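Local coordinates for protein glucose-6-phosphate isomerase (Plasmodium falciparum, PDB 3QKI) that probably interconverts alpha-D-glucose 6-phosphate and beta-D-fructose 6-phosphate, the isomerase step near the start of glycolysis, at residues I120-I123 with N124-K127; K265-L268 with S269-I272. One frame throughout, in Å; residues are numbered along the deposited sequence.

Contact 1. Residues I120-I123 with N124-K127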
ATOM      1  N   ILE A 120      35.883  -3.332  -1.156  1.00 18.84           N
ATOM      2  CA  ILE A 120      37.159  -3.493  -0.462  1.00 19.92           C
ATOM      3  C   ILE A 120      38.375  -2.968  -1.238  1.00 23.73           C
ATOM      4  O   ILE A 120      39.242  -2.354  -0.634  1.00 24.50           O
ATOM      5  CB  ILE A 120      37.348  -4.938   0.109  1.00 23.66           C
ATOM      6  CG1 ILE A 120      38.475  -5.003   1.162  1.00 25.51           C
ATOM      7  CG2 ILE A 120      37.565  -5.976  -0.995  1.00 23.83           C
ATOM      8  CD1 ILE A 120      38.063  -4.816   2.522  1.00 28.92           C
ATOM      9  N   GLU A 121      38.409  -3.140  -2.557  1.00 19.92           N
ATOM     10  CA  GLU A 121      39.545  -2.681  -3.367  1.00 20.91           C
ATOM     11  C   GLU A 121      39.732  -1.144  -3.377  1.00 28.02           C
ATOM     12  O   GLU A 121      40.803  -0.649  -3.746  1.00 27.14           O
ATOM     13  CB  GLU A 121      39.498  -3.288  -4.782  1.00 22.29           C
ATOM     14  CG  GLU A 121      38.240  -2.959  -5.564  1.00 35.17           C
ATOM     15  CD  GLU A 121      37.058  -3.914  -5.459  1.00 56.27           C
ATOM     16  OE1 GLU A 121      36.999  -4.741  -4.511  1.00 29.93           O
ATOM     17  OE2 GLU A 121      36.168  -3.800  -6.338  1.00 40.23           O
ATOM     18  N   LYS A 122      38.692  -0.399  -2.921  1.00 24.97           N
ATOM     19  CA  LYS A 122      38.694   1.058  -2.858  1.00 23.97           C
ATOM     20  C   LYS A 122      38.808   1.572  -1.411  1.00 27.28           C
ATOM     21  O   LYS A 122      38.659   2.774  -1.186  1.00 27.01           O
ATOM     22  CB  LYS A 122      37.421   1.625  -3.530  1.00 25.23           C
ATOM     23  CG  LYS A 122      37.288   1.317  -5.002  1.00 27.43           C
ATOM     24  CD  LYS A 122      36.073   2.035  -5.598  1.00 24.75           C
ATOM     25  CE  LYS A 122      35.846   1.624  -7.033  1.00 31.14           C
ATOM     26  NZ  LYS A 122      34.924   2.543  -7.754  1.00 36.35           N
ATOM     27  N   ILE A 123      39.089   0.675  -0.431  1.00 22.56           N
ATOM     28  CA  ILE A 123      39.215   1.005   1.002  1.00 21.98           C
ATOM     29  C   ILE A 123      40.183   2.171   1.275  1.00 27.05           C
ATOM     30  O   ILE A 123      39.945   2.949   2.200  1.00 26.42           O
ATOM     31  CB  ILE A 123      39.547  -0.245   1.877  1.00 24.57           C
ATOM     32  CG1 ILE A 123      39.277   0.013   3.374  1.00 24.07           C
ATOM     33  CG2 ILE A 123      41.000  -0.783   1.612  1.00 23.87           C
ATOM     34  CD1 ILE A 123      38.997  -1.233   4.226  1.00 28.82           C
ATOM     35  N   ASN A 124      41.259   2.288   0.454  1.00 23.17           N
ATOM     36  CA  ASN A 124      42.240   3.337   0.627  1.00 23.25           C
ATOM     37  C   ASN A 124      42.024   4.492  -0.328  1.00 25.71           C
ATOM     38  O   ASN A 124      42.033   5.637   0.112  1.00 26.34           O
ATOM     39  CB  ASN A 124      43.680   2.766   0.590  1.00 25.85           C
ATOM     40  CG  ASN A 124      43.964   1.821   1.740  1.00 36.68           C
ATOM     41  OD1 ASN A 124      43.701   2.109   2.915  1.00 34.33           O
ATOM     42  ND2 ASN A 124      44.454   0.646   1.421  1.00 34.84           N
ATOM     43  N   THR A 125      41.795   4.205  -1.609  1.00 22.74           N
ATOM     44  CA  THR A 125      41.591   5.220  -2.658  1.00 23.25           C
ATOM     45  C   THR A 125      40.317   6.048  -2.418  1.00 28.23           C
ATOM     46  O   THR A 125      40.257   7.220  -2.811  1.00 28.20           O
ATOM     47  CB  THR A 125      41.522   4.566  -4.058  1.00 33.92           C
ATOM     48  OG1 THR A 125      40.416   3.660  -4.120  1.00 29.55           O
ATOM     49  CG2 THR A 125      42.796   3.860  -4.445  1.00 35.62           C
ATOM     50  N   HIS A 126      39.297   5.430  -1.788  1.00 23.81           N
ATOM     51  CA  HIS A 126      38.028   6.085  -1.523  1.00 23.05           C
ATOM     52  C   HIS A 126      37.799   6.296  -0.042  1.00 25.23           C
ATOM     53  O   HIS A 126      36.645   6.468   0.374  1.00 24.01           O
ATOM     54  CB  HIS A 126      36.887   5.291  -2.175  1.00 24.04           C
ATOM     55  CG  HIS A 126      36.842   5.446  -3.665  1.00 27.92           C
ATOM     56  ND1 HIS A 126      37.888   5.025  -4.472  1.00 29.79           N
ATOM     57  CD2 HIS A 126      35.878   5.979  -4.447  1.00 30.42           C
ATOM     58  CE1 HIS A 126      37.524   5.306  -5.710  1.00 29.55           C
ATOM     59  NE2 HIS A 126      36.316   5.867  -5.747  1.00 30.53           N
ATOM     60  N   LYS A 127      38.896   6.349   0.752  1.00 19.71           N
ATOM     61  CA  LYS A 127      38.820   6.540   2.208  1.00 20.29           C
ATOM     62  C   LYS A 127      38.038   7.778   2.614  1.00 23.33           C
ATOM     63  O   LYS A 127      37.980   8.750   1.855  1.00 22.71           O
ATOM     64  CB  LYS A 127      40.202   6.508   2.879  1.00 24.03           C
ATOM     65  CG  LYS A 127      41.086   7.704   2.596  1.00 36.13           C
ATOM     66  CD  LYS A 127      42.468   7.531   3.234  1.00 47.64           C
ATOM     67  CE  LYS A 127      43.446   8.577   2.741  1.00 55.61           C
ATOM     68  NZ  LYS A 127      43.797   8.393   1.301  1.00 64.75           N
TER
HETATM   69  O   HOH W   1      42.077   1.086  -2.067  1.00 24.70           O

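Contact 2. Residues K265-L268 with S269-I272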
ATOM      1  N   LYS A 265      11.356 -13.254  22.888  1.00 14.74           N
ATOM      2  CA  LYS A 265      12.275 -13.936  23.801  1.00 13.91           C
ATOM      3  C   LYS A 265      11.444 -14.844  24.746  1.00 18.88           C
ATOM      4  O   LYS A 265      11.859 -15.967  25.004  1.00 17.80           O
ATOM      5  CB  LYS A 265      13.109 -12.933  24.603  1.00 14.90           C
ATOM      6  CG  LYS A 265      14.165 -13.586  25.490  1.00 23.12           C
ATOM      7  CD  LYS A 265      14.870 -12.515  26.303  1.00 20.40           C
ATOM      8  CE  LYS A 265      16.048 -13.061  27.046  1.00 44.10           C
ATOM      9  NZ  LYS A 265      16.548 -12.068  28.036  1.00 51.27           N
ATOM     10  N   LYS A 266      10.260 -14.368  25.212  1.00 16.34           N
ATOM     11  CA  LYS A 266       9.340 -15.158  26.030  1.00 16.82           C
ATOM     12  C   LYS A 266       8.855 -16.375  25.216  1.00 22.56           C
ATOM     13  O   LYS A 266       8.842 -17.478  25.752  1.00 23.30           O
ATOM     14  CB  LYS A 266       8.129 -14.320  26.485  1.00 20.18           C
ATOM     15  CG  LYS A 266       8.448 -13.313  27.583  1.00 32.04           C
ATOM     16  CD  LYS A 266       8.249 -13.879  28.961  1.00 39.30           C
ATOM     17  CE  LYS A 266       8.868 -12.993  30.026  1.00 34.93           C
ATOM     18  NZ  LYS A 266       8.067 -11.763  30.276  1.00 44.05           N
ATOM     19  N   TRP A 267       8.508 -16.184  23.919  1.00 18.39           N
ATOM     20  CA  TRP A 267       8.079 -17.271  23.029  1.00 17.26           C
ATOM     21  C   TRP A 267       9.228 -18.292  22.845  1.00 21.00           C
ATOM     22  O   TRP A 267       8.984 -19.500  22.962  1.00 19.87           O
ATOM     23  CB  TRP A 267       7.604 -16.716  21.676  1.00 14.19           C
ATOM     24  CG  TRP A 267       7.344 -17.759  20.619  1.00 14.60           C
ATOM     25  CD1 TRP A 267       6.257 -18.587  20.528  1.00 17.11           C
ATOM     26  CD2 TRP A 267       8.188 -18.080  19.508  1.00 14.66           C
ATOM     27  NE1 TRP A 267       6.379 -19.412  19.438  1.00 16.72           N
ATOM     28  CE2 TRP A 267       7.542 -19.105  18.773  1.00 18.17           C
ATOM     29  CE3 TRP A 267       9.450 -17.624  19.076  1.00 16.21           C
ATOM     30  CZ2 TRP A 267       8.074 -19.627  17.591  1.00 17.22           C
ATOM     31  CZ3 TRP A 267       9.982 -18.147  17.899  1.00 17.82           C
ATOM     32  CH2 TRP A 267       9.302 -19.145  17.177  1.00 18.09           C
ATOM     33  N   LEU A 268      10.474 -17.805  22.582  1.00 16.61           N
ATOM     34  CA  LEU A 268      11.635 -18.707  22.458  1.00 16.44           C
ATOM     35  C   LEU A 268      11.818 -19.530  23.756  1.00 21.38           C
ATOM     36  O   LEU A 268      12.073 -20.733  23.680  1.00 21.79           O
ATOM     37  CB  LEU A 268      12.956 -17.942  22.187  1.00 16.17           C
ATOM     38  CG  LEU A 268      13.225 -17.376  20.792  1.00 19.89           C
ATOM     39  CD1 LEU A 268      14.581 -16.642  20.796  1.00 18.56           C
ATOM     40  CD2 LEU A 268      13.228 -18.476  19.712  1.00 20.15           C
ATOM     41  N   SER A 269      11.666 -18.877  24.929  1.00 17.36           N
ATOM     42  CA  SER A 269      11.859 -19.470  26.261  1.00 16.73           C
ATOM     43  C   SER A 269      10.800 -20.488  26.683  1.00 20.59           C
ATOM     44  O   SER A 269      10.952 -21.129  27.716  1.00 19.48           O
ATOM     45  CB  SER A 269      12.019 -18.390  27.324  1.00 19.19           C
ATOM     46  OG  SER A 269      13.156 -17.603  27.015  1.00 29.48           O
ATOM     47  N   LEU A 270       9.745 -20.648  25.897  1.00 17.75           N
ATOM     48  CA  LEU A 270       8.739 -21.673  26.149  1.00 16.45           C
ATOM     49  C   LEU A 270       9.388 -23.048  25.895  1.00 20.26           C
ATOM     50  O   LEU A 270       9.005 -24.029  26.526  1.00 22.64           O
ATOM     51  CB  LEU A 270       7.510 -21.486  25.230  1.00 16.02           C
ATOM     52  CG  LEU A 270       6.672 -20.217  25.472  1.00 21.43           C
ATOM     53  CD1 LEU A 270       5.637 -20.053  24.406  1.00 21.64           C
ATOM     54  CD2 LEU A 270       5.985 -20.226  26.829  1.00 25.09           C
ATOM     55  N   LYS A 271      10.401 -23.092  25.015  1.00 14.59           N
ATOM     56  CA  LYS A 271      11.121 -24.315  24.645  1.00 14.24           C
ATOM     57  C   LYS A 271      12.614 -24.238  24.934  1.00 21.52           C
ATOM     58  O   LYS A 271      13.188 -25.260  25.290  1.00 24.35           O
ATOM     59  CB  LYS A 271      10.914 -24.643  23.151  1.00 15.60           C
ATOM     60  CG  LYS A 271       9.467 -24.951  22.759  1.00 25.77           C
ATOM     61  CD  LYS A 271       9.384 -26.318  22.085  1.00 36.85           C
ATOM     62  CE  LYS A 271       8.879 -26.242  20.681  1.00 41.07           C
ATOM     63  NZ  LYS A 271       9.280 -27.436  19.892  1.00 33.64           N
ATOM     64  N   ILE A 272      13.260 -23.060  24.714  1.00 18.48           N
ATOM     65  CA  ILE A 272      14.707 -22.867  24.896  1.00 17.15           C
ATOM     66  C   ILE A 272      14.908 -22.172  26.248  1.00 22.75           C
ATOM     67  O   ILE A 272      14.790 -20.955  26.370  1.00 23.09           O
ATOM     68  CB  ILE A 272      15.343 -22.146  23.686  1.00 18.93           C
ATOM     69  CG1 ILE A 272      14.898 -22.819  22.368  1.00 19.69           C
ATOM     70  CG2 ILE A 272      16.878 -22.107  23.805  1.00 18.64           C
ATOM     71  CD1 ILE A 272      15.182 -22.007  21.095  1.00 24.28           C
TER

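Contact 1. Residues I120-I123 with N124-K127
A short 3-10 segment, 120-122, is followed, after Ile123, by a type I beta turn from Asn124 to Lys127, and Lys122 packs against His126 of the turn. The backbone link is an i+4 hydrogen bond, His126 N to Lys122 O at 2.8 Å. Beside it the two side chains run the same way: Lys122 CD sits over one face of the imidazole, 3.7 Å from the ring centroid and 14° off its normal, a CH-pi contact. With CG anti to its own carbonyl carbon (chi1 -63°) and the chain extended from there on, Lys122 brings CB and CG past His126 ND1 and CD over the face, offset toward the rim. At the ring edge, in plane, Thr125 OG1 lies 2.9 Å from His126 ND1; this hydrogen bond helps fix the ring's rotation. Thr125 OG1 also packs 3.4 Å from Lys122 CA. A water bridges the start of the turn, donating to Glu121 O at 2.7 Å and accepting from Asn124 N. Beyond the ring, Lys122 NZ hydrogen-bonds to His341 NE2 of helix 330-349. Ile120 and Ile123 rest on helix 135-154, and Asn134 ND2, at the end of strand 133-134, hydrogen-bonds to Ile123 O.

Contact 2. Residues K265-L268 with S269-I272
Ser269 grips the carbonyl of Lys265 twice, with its backbone N and with its hydroxyl OG, each 2.9 Å from Lys265 O. The two donors come from opposite faces of the carbonyl plane, the amide tilted 25° from it and the hydroxyl 34°. The side chain can turn back because OG lies anti to its own carbonyl carbon, chi1 -61°, beside the backbone N that makes the other bond.

One turn on, Leu268 O also takes two donors. Ile272 N approaches at 2.8 Å in the carbonyl plane, whereas Lys271 N, at 3.2 Å, stands above it. Leu270 N bonds to Trp267 O at 3.2 Å, again from well above the plane. These i+3 bonds, among i+4 ones, tighten the chain as it leaves helix 255-268.

Outside the polar core, Leu270 packs its CD1 4.2 Å from Trp267 CD1, the two side chains crossing at about a right angle. Leu270 CG also lies over the backbone, 3.5 Å from Trp267 O. On the inward side Leu268 CD2 and Ile272 CD1 are 4.3 Å apart. Both residues continue onto Leu278 of helix 275-278, and Leu268 also reaches Val245 and Met282 in the parallel sheet. Leu270 and Lys266 instead meet Phe208 and Phe457 of the second subunit. Lys265 NZ hydrogen-bonds to Phe295 O, with a cation-pi contact to that residue's ring, and Lys271 NZ forms a salt bridge with Asp239.

The chemistry is that of a helix C-terminus whose carbonyls stay occupied as the chain turns: two donors each at Lys265 O and Leu268 O, and one from Leu270 N at Trp267 O.

How the contacts relate
Both contacts are local, formed between neighbours along one continuous run of chain, and both lie away from the residues that bind fructose 6-phosphate. Contact 1 belongs to the surface: none of its touching residues is buried, a water joins in, and one crossing backbone bond is joined by a lysine-histidine CH-pi contact. Contact 2 is partly buried, with Trp267, Leu268 and Ile272 turned into the protein and other residues reaching the second subunit, which contact 1 does not touch; it relies on main-chain carbonyls, two of them with two donors each. They hold different elements, helices 135-154 and 330-349 for 120-127, the parallel sheet and helix 275-278 for 265-272. Their centres stand about 44 Å apart.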